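Local coordinates for protein putative DD-carboxypeptidase TP_0574 (Treponema pallidum, PDB 1O75) that binds penicillin and shows zinc-stimulated carboxypeptidase activity on synthetic depsipeptides, possibly trimming peptidoglycan as a lipoprotein of the syphilis spirochaete, at residues S54-G59 against I147-V152; H210-D215 against V233-A238; T257-Y262 against M273-T278; L348-A353 against G382-S387. The protein carries 2 engineered substitutions. One frame throughout, in Å; residues are numbered along the deposited sequence. Where two conformers were deposited one is given.

Contact 1: S54-G59 against I147-V152; sequences SRATHG and ITNVKV
Three backbone hydrogen bonds join Ser54-Gly59 to Ile147-Val152, pairing the short strand 53-56 with the long strand 143-163 of the large mixed sheet. Arg55 and Val150 form the antiparallel hydrogen-bonded pair: Arg55 N gives to Val150 O at 2.8 Å, and Val150 N returns the bond to Arg55 O. Beyond it Thr57 N reaches Thr148 O at 2.9 Å, straight at the hydrogen (168°) but 50° above the carbonyl plane. On the neighbouring strand 69-85, Leu74 faces both Thr148 and Asn149, a classic beta bulge.

Past the strand, polar groups shape the turn. Thr57 OG1, anti to its own backbone N (chi1 172°), accepts from Gly59 N at 3.2 Å, an ST turn just ahead of helix 60-65. A water bridges His58 O and Ile147 O.

Apolar contacts are modest. Ser54 CB lies 3.8 Å from Lys151 CG, beside the extended side chain of a lysine that lines a xenon site. Ile147 CG2 packs 3.7 Å from Gly59 CA.

Main-chain polarity therefore carries most of this junction, while the Thr57 hydroxyl and the bridging water hold the backbone in the turn between strand 53-56 and helix 60-65.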
loop_
_atom_site.group_PDB
_atom_site.type_symbol
_atom_site.label_atom_id
_atom_site.label_comp_id
_atom_site.label_asym_id
_atom_site.label_seq_id
_atom_site.Cartn_x
_atom_site.Cartn_y
_atom_site.Cartn_z
ATOM N N SER B 54 -20.943 -13.343 -10.723
ATOM C CA SER B 54 -20.470 -13.174 -12.114
ATOM C C SER B 54 -20.264 -11.710 -12.534
ATOM O O SER B 54 -21.144 -11.100 -13.154
ATOM C CB SER B 54 -21.442 -13.794 -13.106
ATOM O OG SER B 54 -20.985 -13.553 -14.436
ATOM N N ARG B 55 -19.080 -11.182 -12.254
ATOM C CA ARG B 55 -18.767 -9.787 -12.508
ATOM C C ARG B 55 -17.712 -9.437 -13.562
ATOM O O ARG B 55 -16.913 -10.273 -13.985
ATOM C CB ARG B 55 -18.339 -9.165 -11.187
ATOM C CG ARG B 55 -17.119 -9.864 -10.598
ATOM C CD ARG B 55 -16.923 -9.506 -9.128
ATOM N NE ARG B 55 -16.026 -8.371 -8.914
ATOM C CZ ARG B 55 -15.981 -7.665 -7.784
ATOM N NH1 ARG B 55 -16.789 -7.974 -6.776
ATOM N NH2 ARG B 55 -15.118 -6.662 -7.647
ATOM N N ALA B 56 -17.723 -8.163 -13.946
ATOM C CA ALA B 56 -16.786 -7.620 -14.915
ATOM C C ALA B 56 -15.491 -7.364 -14.155
ATOM O O ALA B 56 -15.502 -6.790 -13.068
ATOM C CB ALA B 56 -17.329 -6.317 -15.489
ATOM N N THR B 57 -14.371 -7.796 -14.710
ATOM C CA THR B 57 -13.109 -7.589 -14.025
ATOM C C THR B 57 -11.890 -7.857 -14.879
ATOM O O THR B 57 -11.958 -8.534 -15.895
ATOM C CB THR B 57 -13.009 -8.475 -12.784
ATOM O OG1 THR B 57 -11.684 -8.399 -12.240
ATOM C CG2 THR B 57 -13.302 -9.902 -13.149
ATOM N N HIS B 58 -10.777 -7.312 -14.397
ATOM C CA HIS B 58 -9.438 -7.383 -14.981
ATOM C C HIS B 58 -8.797 -8.769 -14.884
ATOM O O HIS B 58 -8.017 -9.159 -15.756
ATOM C CB HIS B 58 -8.543 -6.394 -14.237
ATOM C CG HIS B 58 -8.704 -6.463 -12.746
ATOM N ND1 HIS B 58 -9.847 -6.033 -12.100
ATOM C CD2 HIS B 58 -7.909 -6.992 -11.786
ATOM C CE1 HIS B 58 -9.748 -6.298 -10.810
ATOM N NE2 HIS B 58 -8.583 -6.880 -10.593
ATOM N N GLY B 59 -9.092 -9.487 -13.797
ATOM C CA GLY B 59 -8.532 -10.815 -13.612
ATOM C C GLY B 59 -7.577 -10.986 -12.438
ATOM O O GLY B 59 -7.220 -12.122 -12.098
ATOM N N ILE B 147 -8.899 -11.708 -19.955
ATOM C CA ILE B 147 -9.978 -11.864 -18.975
ATOM C C ILE B 147 -10.898 -10.650 -18.940
ATOM O O ILE B 147 -10.435 -9.511 -18.880
ATOM C CB ILE B 147 -9.385 -12.112 -17.570
ATOM C CG1 ILE B 147 -8.697 -13.475 -17.563
ATOM C CG2 ILE B 147 -10.508 -12.025 -16.484
ATOM C CD1 ILE B 147 -7.850 -13.768 -16.328
ATOM N N THR B 148 -12.206 -10.879 -19.017
ATOM C CA THR B 148 -13.147 -9.762 -18.944
ATOM C C THR B 148 -14.205 -9.936 -17.839
ATOM O O THR B 148 -14.790 -8.954 -17.369
ATOM C CB THR B 148 -13.896 -9.553 -20.268
ATOM O OG1 THR B 148 -14.579 -10.764 -20.620
ATOM C CG2 THR B 148 -12.923 -9.148 -21.373
ATOM N N ASN B 149 -14.452 -11.182 -17.441
ATOM C CA ASN B 149 -15.447 -11.468 -16.405
ATOM C C ASN B 149 -15.005 -12.642 -15.569
ATOM O O ASN B 149 -14.254 -13.504 -16.031
ATOM C CB ASN B 149 -16.810 -11.820 -17.021
ATOM C CG ASN B 149 -17.390 -10.701 -17.841
ATOM O OD1 ASN B 149 -18.133 -9.857 -17.338
ATOM N ND2 ASN B 149 -17.033 -10.673 -19.124
ATOM N N VAL B 150 -15.491 -12.680 -14.329
ATOM C CA VAL B 150 -15.172 -13.770 -13.428
ATOM C C VAL B 150 -16.466 -14.152 -12.723
ATOM O O VAL B 150 -17.306 -13.293 -12.431
ATOM C CB VAL B 150 -14.120 -13.357 -12.384
ATOM C CG1 VAL B 150 -13.814 -14.530 -11.463
ATOM C CG2 VAL B 150 -12.836 -12.901 -13.100
ATOM N N LYS B 151 -16.628 -15.439 -12.469
ATOM C CA LYS B 151 -17.823 -15.934 -11.809
ATOM C C LYS B 151 -17.331 -16.880 -10.731
ATOM O O LYS B 151 -16.596 -17.821 -11.023
ATOM C CB LYS B 151 -18.709 -16.665 -12.827
ATOM C CG LYS B 151 -20.012 -17.213 -12.276
ATOM C CD LYS B 151 -20.875 -17.798 -13.386
ATOM C CE LYS B 151 -21.922 -18.750 -12.826
ATOM N NZ LYS B 151 -22.760 -19.404 -13.894
ATOM N N VAL B 152 -17.695 -16.596 -9.479
ATOM C CA VAL B 152 -17.288 -17.426 -8.356
ATOM C C VAL B 152 -18.535 -18.113 -7.770
ATOM O O VAL B 152 -19.487 -17.437 -7.379
ATOM C CB VAL B 152 -16.600 -16.561 -7.295
ATOM C CG1 VAL B 152 -15.965 -17.462 -6.223
ATOM C CG2 VAL B 152 -15.540 -15.670 -7.971
HETATM O O HOH W 1 -7.841 -8.344 -18.343
#

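Contact 2: H210-D215 against V233-A238; sequences HDLVVD and VMLKRA
A beta hairpin, strands 212-220 and 229-237 at the edge of a four-stranded antiparallel sheet, brings His210-Asp215 against Val233-Ala238. Val213 and Lys236 are its hydrogen-bonded pair: Val213 N reaches Lys236 O at 2.9 Å and Lys236 N reaches Val213 O at 3.0 Å. Beyond them Ala238 N bonds to Asp211 O, and Asp215 N to Met234 O at 2.7 Å. The Met234 side chain leads away from this partner to the bound 2,3-di-O-sulfo-alpha-D-glucopyranose and packs on Arg290 of the second subunit.

On one face, Leu212 CD1 meets Leu235 CD1 at 3.7 Å, the two side chains crossing at about a right angle; both leucines also pack on Tyr251. Val214 CG2 meets Val233 CG1 more loosely.

On the other face, Lys236 CG sits between the backbone N and the carbonyl carbon (chi1 68°), which starts the extended chain alongside Val213, CG to CG2 at 3.8 Å, and takes CD across the Asp215 carboxylate. NZ stays 4.5 Å from Asp215 OD1, too far for a direct salt bridge. One water spans that gap, donating to OD1 and accepting from NZ; a second donates to Asp215 OD2 and to Leu235 O.

Apolar packing thus joins one side of the hairpin to helix 245-252 and strand 325-331, whereas on the other a water bridge replaces direct contact of carboxylate and ammonium, so their attraction is probably weakened.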
loop_
_atom_site.group_PDB
_atom_site.type_symbol
_atom_site.label_atom_id
_atom_site.label_comp_id
_atom_site.label_asym_id
_atom_site.label_seq_id
_atom_site.Cartn_x
_atom_site.Cartn_y
_atom_site.Cartn_z
ATOM N N HIS B 210 0.146 -21.812 14.839
ATOM C CA HIS B 210 -0.031 -20.910 13.698
ATOM C C HIS B 210 -1.301 -20.049 13.745
ATOM O O HIS B 210 -1.527 -19.239 12.844
ATOM C CB HIS B 210 -0.004 -21.702 12.375
ATOM C CG HIS B 210 -1.275 -22.438 12.064
ATOM N ND1 HIS B 210 -1.445 -23.160 10.902
ATOM C CD2 HIS B 210 -2.422 -22.588 12.768
ATOM C CE1 HIS B 210 -2.638 -23.727 10.905
ATOM N NE2 HIS B 210 -3.251 -23.397 12.026
ATOM N N ASP B 211 -2.122 -20.221 14.784
ATOM C CA ASP B 211 -3.362 -19.448 14.897
ATOM C C ASP B 211 -3.130 -17.941 14.865
ATOM O O ASP B 211 -2.164 -17.433 15.436
ATOM C CB ASP B 211 -4.117 -19.784 16.198
ATOM C CG ASP B 211 -4.828 -21.127 16.142
ATOM O OD1 ASP B 211 -5.225 -21.577 15.045
ATOM O OD2 ASP B 211 -5.012 -21.727 17.213
ATOM N N LEU B 212 -4.040 -17.237 14.202
ATOM C CA LEU B 212 -4.000 -15.783 14.107
ATOM C C LEU B 212 -5.059 -15.151 15.001
ATOM O O LEU B 212 -6.088 -15.761 15.289
ATOM C CB LEU B 212 -4.298 -15.323 12.679
ATOM C CG LEU B 212 -3.505 -15.878 11.497
ATOM C CD1 LEU B 212 -3.600 -14.910 10.345
ATOM C CD2 LEU B 212 -2.086 -16.097 11.889
ATOM N N VAL B 213 -4.798 -13.916 15.411
ATOM C CA VAL B 213 -5.712 -13.129 16.213
ATOM C C VAL B 213 -5.677 -11.719 15.620
ATOM O O VAL B 213 -4.822 -11.403 14.766
ATOM C CB VAL B 213 -5.282 -13.067 17.705
ATOM C CG1 VAL B 213 -5.383 -14.454 18.326
ATOM C CG2 VAL B 213 -3.868 -12.514 17.833
ATOM N N VAL B 214 -6.588 -10.872 16.075
ATOM C CA VAL B 214 -6.661 -9.506 15.595
ATOM C C VAL B 214 -5.490 -8.682 16.115
ATOM O O VAL B 214 -5.149 -8.765 17.289
ATOM C CB VAL B 214 -7.968 -8.815 16.087
ATOM C CG1 VAL B 214 -7.932 -7.318 15.733
ATOM C CG2 VAL B 214 -9.180 -9.501 15.476
ATOM N N ASP B 215 -4.868 -7.888 15.247
ATOM C CA ASP B 215 -3.788 -7.009 15.697
ATOM C C ASP B 215 -4.515 -5.676 15.930
ATOM O O ASP B 215 -4.568 -5.162 17.050
ATOM C CB ASP B 215 -2.710 -6.893 14.612
ATOM C CG ASP B 215 -1.554 -5.988 15.020
ATOM O OD1 ASP B 215 -1.605 -5.402 16.119
ATOM O OD2 ASP B 215 -0.593 -5.870 14.232
ATOM N N VAL B 233 -9.218 -5.663 8.837
ATOM C CA VAL B 233 -8.683 -6.374 9.973
ATOM C C VAL B 233 -7.195 -6.685 9.768
ATOM O O VAL B 233 -6.840 -7.431 8.855
ATOM C CB VAL B 233 -9.478 -7.692 10.198
ATOM C CG1 VAL B 233 -8.968 -8.419 11.440
ATOM C CG2 VAL B 233 -10.977 -7.391 10.322
ATOM N N MET B 234 -6.327 -6.088 10.579
ATOM C CA MET B 234 -4.898 -6.394 10.495
ATOM C C MET B 234 -4.692 -7.586 11.425
ATOM O O MET B 234 -5.215 -7.606 12.542
ATOM C CB MET B 234 -4.061 -5.205 10.949
ATOM C CG MET B 234 -4.129 -4.024 9.987
ATOM S SD MET B 234 -3.069 -4.294 8.557
ATOM C CE MET B 234 -1.430 -4.030 9.363
ATOM N N LEU B 235 -3.924 -8.572 10.976
ATOM C CA LEU B 235 -3.711 -9.802 11.750
ATOM C C LEU B 235 -2.308 -10.007 12.327
ATOM O O LEU B 235 -1.329 -9.450 11.817
ATOM C CB LEU B 235 -4.045 -10.996 10.852
ATOM C CG LEU B 235 -5.457 -10.973 10.244
ATOM C CD1 LEU B 235 -5.548 -12.004 9.144
ATOM C CD2 LEU B 235 -6.507 -11.282 11.320
ATOM N N LYS B 236 -2.218 -10.785 13.405
ATOM C CA LYS B 236 -0.923 -11.133 13.994
ATOM C C LYS B 236 -1.055 -12.547 14.550
ATOM O O LYS B 236 -2.154 -13.117 14.580
ATOM C CB LYS B 236 -0.492 -10.134 15.085
ATOM C CG LYS B 236 -1.340 -10.142 16.353
ATOM C CD LYS B 236 -0.861 -9.064 17.342
ATOM C CE LYS B 236 -1.582 -9.185 18.690
ATOM N NZ LYS B 236 -1.133 -8.126 19.628
ATOM N N ARG B 237 0.058 -13.132 14.968
ATOM C CA ARG B 237 0.020 -14.486 15.478
ATOM C C ARG B 237 -0.502 -14.500 16.903
ATOM O O ARG B 237 -0.335 -13.522 17.648
ATOM C CB ARG B 237 1.415 -15.119 15.411
ATOM C CG ARG B 237 1.382 -16.585 14.992
ATOM C CD ARG B 237 2.778 -17.107 14.632
ATOM N NE ARG B 237 3.674 -17.053 15.781
ATOM C CZ ARG B 237 4.974 -17.322 15.726
ATOM N NH1 ARG B 237 5.524 -17.666 14.567
ATOM N NH2 ARG B 237 5.723 -17.232 16.823
ATOM N N ALA B 238 -1.118 -15.618 17.279
ATOM C CA ALA B 238 -1.711 -15.763 18.609
ATOM C C ALA B 238 -0.746 -15.397 19.743
ATOM O O ALA B 238 -1.162 -14.813 20.739
ATOM C CB ALA B 238 -2.256 -17.207 18.793
HETATM O O HOH W 2 -0.668 -6.639 11.538
HETATM O O HOH W 3 -2.178 -5.533 18.636
#

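Contact 3: T257-Y262 against M273-T278; sequences TVRYDY and MASYGT. With XE (xenon), chain F.
Tyr260 faces Tyr276 as a hydrogen-bonded pair of the antiparallel hairpin formed by strands 255-262 and 274-276, at the edge of a four-stranded sheet. Its CB lies 4.1 Å from Tyr276 CD2. With CG beside the backbone N (chi1 -68°), the ring extends past Thr278, whose CG2 sits over the middle of one face, 3.5 Å from the ring centroid and 13° off the normal: a CH-pi contact. A bound xenon lies over the opposite face, 3.5 Å from CZ, and is also near CE1, CE2 and OH. At the tip, OH hydrogen-bonds to Gly297 O, and Cys296, Gly297 and Phe331 complete this xenon pocket.

Thr278 itself is pinned by its hydroxyl, which gives its proton to Val258 O at 2.7 Å, in the carbonyl plane and on a lone pair. That bond helps place the methyl over the ring.

Farther along, Tyr262 and Tyr276 run side by side, pointing the same way, and Tyr262 CB touches Tyr276 CE2. Met273 and Ala274 both face Tyr262 in a classic beta bulge; the bond from Met273 N to Tyr262 O is the firmer one, that from Ala274 N weak.

On the face bearing Asp261 and Ser275, one carboxylate oxygen takes two donors: Asp261 OD1 receives Arg259 NE at 2.9 Å in a salt bridge, and Ser275 OG at 2.6 Å nearly along the C-O axis.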
loop_
_atom_site.group_PDB
_atom_site.type_symbol
_atom_site.label_atom_id
_atom_site.label_comp_id
_atom_site.label_asym_id
_atom_site.label_seq_id
_atom_site.Cartn_x
_atom_site.Cartn_y
_atom_site.Cartn_z
ATOM N N THR B 257 -14.431 -17.781 4.362
ATOM C CA THR B 257 -15.485 -16.775 4.374
ATOM C C THR B 257 -15.585 -15.992 5.683
ATOM O O THR B 257 -14.747 -16.156 6.592
ATOM C CB THR B 257 -16.817 -17.503 4.020
ATOM O OG1 THR B 257 -17.854 -16.553 3.756
ATOM C CG2 THR B 257 -17.237 -18.472 5.167
ATOM N N VAL B 258 -16.595 -15.118 5.768
ATOM C CA VAL B 258 -16.804 -14.304 6.960
ATOM C C VAL B 258 -18.282 -14.248 7.320
ATOM O O VAL B 258 -19.143 -14.075 6.446
ATOM C CB VAL B 258 -16.382 -12.817 6.756
ATOM C CG1 VAL B 258 -16.294 -12.100 8.128
ATOM C CG2 VAL B 258 -15.081 -12.733 6.033
ATOM N N ARG B 259 -18.571 -14.373 8.607
ATOM C CA ARG B 259 -19.942 -14.265 9.080
ATOM C C ARG B 259 -20.094 -12.880 9.693
ATOM O O ARG B 259 -19.207 -12.412 10.411
ATOM C CB ARG B 259 -20.224 -15.307 10.156
ATOM C CG ARG B 259 -21.678 -15.251 10.680
ATOM C CD ARG B 259 -21.810 -16.097 11.964
ATOM N NE ARG B 259 -23.173 -16.090 12.482
ATOM C CZ ARG B 259 -24.056 -17.055 12.253
ATOM N NH1 ARG B 259 -23.711 -18.100 11.517
ATOM N NH2 ARG B 259 -25.281 -16.980 12.764
ATOM N N TYR B 260 -21.194 -12.202 9.404
ATOM C CA TYR B 260 -21.435 -10.898 10.030
ATOM C C TYR B 260 -22.568 -11.097 11.071
ATOM O O TYR B 260 -23.637 -11.593 10.708
ATOM C CB TYR B 260 -21.950 -9.853 9.014
ATOM C CG TYR B 260 -20.956 -9.414 7.935
ATOM C CD1 TYR B 260 -19.599 -9.750 8.023
ATOM C CD2 TYR B 260 -21.382 -8.644 6.842
ATOM C CE1 TYR B 260 -18.677 -9.328 7.042
ATOM C CE2 TYR B 260 -20.472 -8.210 5.850
ATOM C CZ TYR B 260 -19.124 -8.558 5.963
ATOM O OH TYR B 260 -18.228 -8.129 5.005
ATOM N N ASP B 261 -22.336 -10.732 12.331
ATOM C CA ASP B 261 -23.405 -10.781 13.343
ATOM C C ASP B 261 -23.653 -9.296 13.669
ATOM O O ASP B 261 -22.714 -8.551 13.968
ATOM C CB ASP B 261 -22.992 -11.528 14.614
ATOM C CG ASP B 261 -22.928 -13.020 14.419
ATOM O OD1 ASP B 261 -23.778 -13.578 13.699
ATOM O OD2 ASP B 261 -22.039 -13.641 15.001
ATOM N N TYR B 262 -24.919 -8.892 13.611
ATOM C CA TYR B 262 -25.327 -7.497 13.815
ATOM C C TYR B 262 -26.063 -7.295 15.142
ATOM O O TYR B 262 -27.072 -7.959 15.407
ATOM C CB TYR B 262 -26.237 -7.098 12.651
ATOM C CG TYR B 262 -26.755 -5.680 12.667
ATOM C CD1 TYR B 262 -25.919 -4.618 12.984
ATOM C CD2 TYR B 262 -28.078 -5.394 12.284
ATOM C CE1 TYR B 262 -26.375 -3.295 12.914
ATOM C CE2 TYR B 262 -28.546 -4.078 12.210
ATOM C CZ TYR B 262 -27.689 -3.039 12.527
ATOM O OH TYR B 262 -28.126 -1.731 12.471
ATOM N N MET B 273 -29.177 -9.068 16.728
ATOM C CA MET B 273 -30.335 -8.721 15.920
ATOM C C MET B 273 -30.478 -9.552 14.653
ATOM O O MET B 273 -31.593 -9.805 14.207
ATOM C CB MET B 273 -30.297 -7.234 15.576
ATOM C CG MET B 273 -30.570 -6.335 16.780
ATOM S SD MET B 273 -32.218 -6.647 17.489
ATOM C CE MET B 273 -33.222 -6.603 15.973
ATOM N N ALA B 274 -29.353 -9.957 14.069
ATOM C CA ALA B 274 -29.374 -10.783 12.865
ATOM C C ALA B 274 -27.957 -11.225 12.473
ATOM O O ALA B 274 -26.977 -10.641 12.943
ATOM C CB ALA B 274 -30.005 -9.994 11.714
ATOM N N SER B 275 -27.876 -12.250 11.616
ATOM C CA SER B 275 -26.607 -12.784 11.108
ATOM C C SER B 275 -26.688 -12.819 9.580
ATOM O O SER B 275 -27.748 -13.107 9.016
ATOM C CB SER B 275 -26.368 -14.198 11.637
ATOM O OG SER B 275 -26.186 -14.168 13.042
ATOM N N TYR B 276 -25.575 -12.514 8.913
ATOM C CA TYR B 276 -25.542 -12.522 7.462
ATOM C C TYR B 276 -24.338 -13.325 6.970
ATOM O O TYR B 276 -23.303 -13.403 7.643
ATOM C CB TYR B 276 -25.446 -11.083 6.922
ATOM C CG TYR B 276 -26.417 -10.110 7.571
ATOM C CD1 TYR B 276 -27.782 -10.147 7.274
ATOM C CD2 TYR B 276 -25.972 -9.172 8.488
ATOM C CE1 TYR B 276 -28.695 -9.248 7.901
ATOM C CE2 TYR B 276 -26.867 -8.263 9.117
ATOM C CZ TYR B 276 -28.219 -8.313 8.816
ATOM O OH TYR B 276 -29.076 -7.407 9.385
ATOM N N GLY B 277 -24.500 -13.942 5.808
ATOM C CA GLY B 277 -23.418 -14.693 5.189
ATOM C C GLY B 277 -22.799 -13.711 4.202
ATOM O O GLY B 277 -23.394 -12.657 3.936
ATOM N N THR B 278 -21.627 -14.037 3.661
ATOM C CA THR B 278 -20.948 -13.153 2.721
ATOM C C THR B 278 -20.372 -13.956 1.556
ATOM O O THR B 278 -20.286 -15.188 1.610
ATOM C CB THR B 278 -19.773 -12.431 3.378
ATOM O OG1 THR B 278 -18.827 -13.410 3.846
ATOM C CG2 THR B 278 -20.252 -11.533 4.558
HETATM XE XE XE F . -18.370 -5.389 7.357
#

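Contact 4: L348-A353 against G382-S387; sequences LTIGGA and GQNVLS
Leu348 and Asn384, then Ile350 and Gly382, are the hydrogen-bonded pairs where strands 347-351 and 382-385 run antiparallel. The first is the middle strand and the second an outer strand of a three-stranded sheet toward the C-terminal end of the chain, with 340-344 on the other side. Leu348 N gives to Asn384 O at 2.7 Å, the donor well above the carbonyl plane. Ile350 N to Gly382 O and Gly382 N to Ile350 O close the other pair. Gly382 has a positive phi, and in its conformation a CB would jam against the preceding carbonyl, so glycine suits the start of this strand. Between the two pairs, Thr349 CA comes within 3.0 Å of Gly382 O as a CA-H...O contact.

Asn384 provides the distinctive side-chain interaction. Its CG lies beside the backbone N (chi1 -55°), turning the amide back over Leu348, whose carbonyl oxygen is reached by ND2 at 2.9 Å. That bond is fairly straight, 162° at the hydrogen, and the oxygen lies near the amide plane. Asn384 N also makes a weak bond to the same oxygen. At the other end of the amide, OD1 accepts from Ser380 N.

Leu348 CB and CD2 both touch Leu386 CD1, each at 3.8 Å, the side chains crossing at a slant. Leu386 continues onto Val374, and Leu348 onto Ile341 and Leu343. On the other face, Thr349 and Gln383 lie alongside, OG1 3.8 Å from CG.

One asparagine thus ties the partner strand's carbonyl to the backbone leading into its own strand. Gripped at both ends, its amide is held against rotation beside the leucine contact.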
loop_
_atom_site.group_PDB
_atom_site.type_symbol
_atom_site.label_atom_id
_atom_site.label_comp_id
_atom_site.label_asym_id
_atom_site.label_seq_id
_atom_site.Cartn_x
_atom_site.Cartn_y
_atom_site.Cartn_z
ATOM N N LEU B 348 -10.400 26.859 3.214
ATOM C CA LEU B 348 -11.421 25.829 3.067
ATOM C C LEU B 348 -12.652 26.340 3.813
ATOM O O LEU B 348 -12.617 26.545 5.026
ATOM C CB LEU B 348 -10.926 24.504 3.669
ATOM C CG LEU B 348 -11.929 23.384 3.972
ATOM C CD1 LEU B 348 -12.854 23.156 2.795
ATOM C CD2 LEU B 348 -11.164 22.111 4.313
ATOM N N THR B 349 -13.736 26.564 3.080
ATOM C CA THR B 349 -14.956 27.072 3.690
ATOM C C THR B 349 -16.000 25.983 3.910
ATOM O O THR B 349 -16.453 25.336 2.964
ATOM C CB THR B 349 -15.568 28.208 2.836
ATOM O OG1 THR B 349 -14.651 29.310 2.783
ATOM C CG2 THR B 349 -16.883 28.683 3.436
ATOM N N ILE B 350 -16.382 25.796 5.170
ATOM C CA ILE B 350 -17.369 24.789 5.542
ATOM C C ILE B 350 -18.653 25.395 6.100
ATOM O O ILE B 350 -18.635 26.126 7.090
ATOM C CB ILE B 350 -16.792 23.813 6.587
ATOM C CG1 ILE B 350 -15.723 22.940 5.934
ATOM C CG2 ILE B 350 -17.896 22.954 7.172
ATOM C CD1 ILE B 350 -15.238 21.821 6.808
ATOM N N GLY B 351 -19.769 25.075 5.457
ATOM C CA GLY B 351 -21.049 25.582 5.904
ATOM C C GLY B 351 -22.136 24.558 5.661
ATOM O O GLY B 351 -21.861 23.472 5.158
ATOM N N GLY B 352 -23.368 24.896 6.030
ATOM C CA GLY B 352 -24.483 23.987 5.822
ATOM C C GLY B 352 -24.708 22.967 6.922
ATOM O O GLY B 352 -25.748 22.299 6.953
ATOM N N ALA B 353 -23.746 22.842 7.830
ATOM C CA ALA B 353 -23.867 21.883 8.918
ATOM C C ALA B 353 -23.820 22.543 10.288
ATOM O O ALA B 353 -23.324 23.657 10.445
ATOM C CB ALA B 353 -22.770 20.830 8.810
ATOM N N GLY B 382 -17.310 27.345 8.997
ATOM C CA GLY B 382 -16.861 28.629 8.484
ATOM C C GLY B 382 -15.687 28.573 7.516
ATOM O O GLY B 382 -15.731 27.876 6.503
ATOM N N GLN B 383 -14.631 29.319 7.827
ATOM C CA GLN B 383 -13.446 29.358 6.975
ATOM C C GLN B 383 -12.248 28.716 7.670
ATOM O O GLN B 383 -12.047 28.886 8.872
ATOM C CB GLN B 383 -13.127 30.806 6.599
ATOM C CG GLN B 383 -14.256 31.504 5.846
ATOM C CD GLN B 383 -13.953 32.969 5.557
ATOM O OE1 GLN B 383 -12.930 33.295 4.953
ATOM N NE2 GLN B 383 -14.847 33.859 5.985
ATOM N N ASN B 384 -11.452 27.976 6.905
ATOM C CA ASN B 384 -10.288 27.288 7.450
ATOM C C ASN B 384 -9.044 27.488 6.584
ATOM O O ASN B 384 -8.939 26.921 5.498
ATOM C CB ASN B 384 -10.589 25.792 7.558
ATOM C CG ASN B 384 -11.850 25.503 8.356
ATOM O OD1 ASN B 384 -11.795 25.258 9.564
ATOM N ND2 ASN B 384 -12.996 25.542 7.684
ATOM N N VAL B 385 -8.105 28.298 7.067
ATOM C CA VAL B 385 -6.867 28.543 6.333
ATOM C C VAL B 385 -5.978 27.324 6.560
ATOM O O VAL B 385 -5.778 26.895 7.700
ATOM C CB VAL B 385 -6.147 29.820 6.844
ATOM C CG1 VAL B 385 -4.866 30.058 6.046
ATOM C CG2 VAL B 385 -7.081 31.025 6.729
ATOM N N LEU B 386 -5.444 26.770 5.476
ATOM C CA LEU B 386 -4.616 25.574 5.578
ATOM C C LEU B 386 -3.213 25.698 4.971
ATOM O O LEU B 386 -2.923 26.634 4.219
ATOM C CB LEU B 386 -5.359 24.399 4.930
ATOM C CG LEU B 386 -6.761 24.101 5.477
ATOM C CD1 LEU B 386 -7.509 23.177 4.528
ATOM C CD2 LEU B 386 -6.645 23.482 6.859
ATOM N N SER B 387 -2.357 24.733 5.316
ATOM C CA SER B 387 -0.980 24.675 4.831
ATOM C C SER B 387 -0.969 24.163 3.400
ATOM O O SER B 387 -0.357 23.135 3.106
ATOM C CB SER B 387 -0.142 23.725 5.692
ATOM O OG SER B 387 -0.100 24.135 7.046
#

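The four contacts follow one another along the chain, each closing before the next opens. Contact 1 belongs to the large mixed sheet of the N-terminal family region. Contacts 2 and 3 are hairpins within the next family region, in two separate four-stranded sheets; their centres are about 20 Å apart and their nearest atoms about 7 Å. Contact 1 lies about 30 Å from contact 2 and 25 Å from contact 3, centre to centre. Contact 4, in a three-stranded sheet near the C-terminus, stands some 40 Å or more from every other centre. The spread fits a protein of four domains, contacts 2 and 3 sharing one family region; each pairing lies within its own sheet, and no two contacts touch.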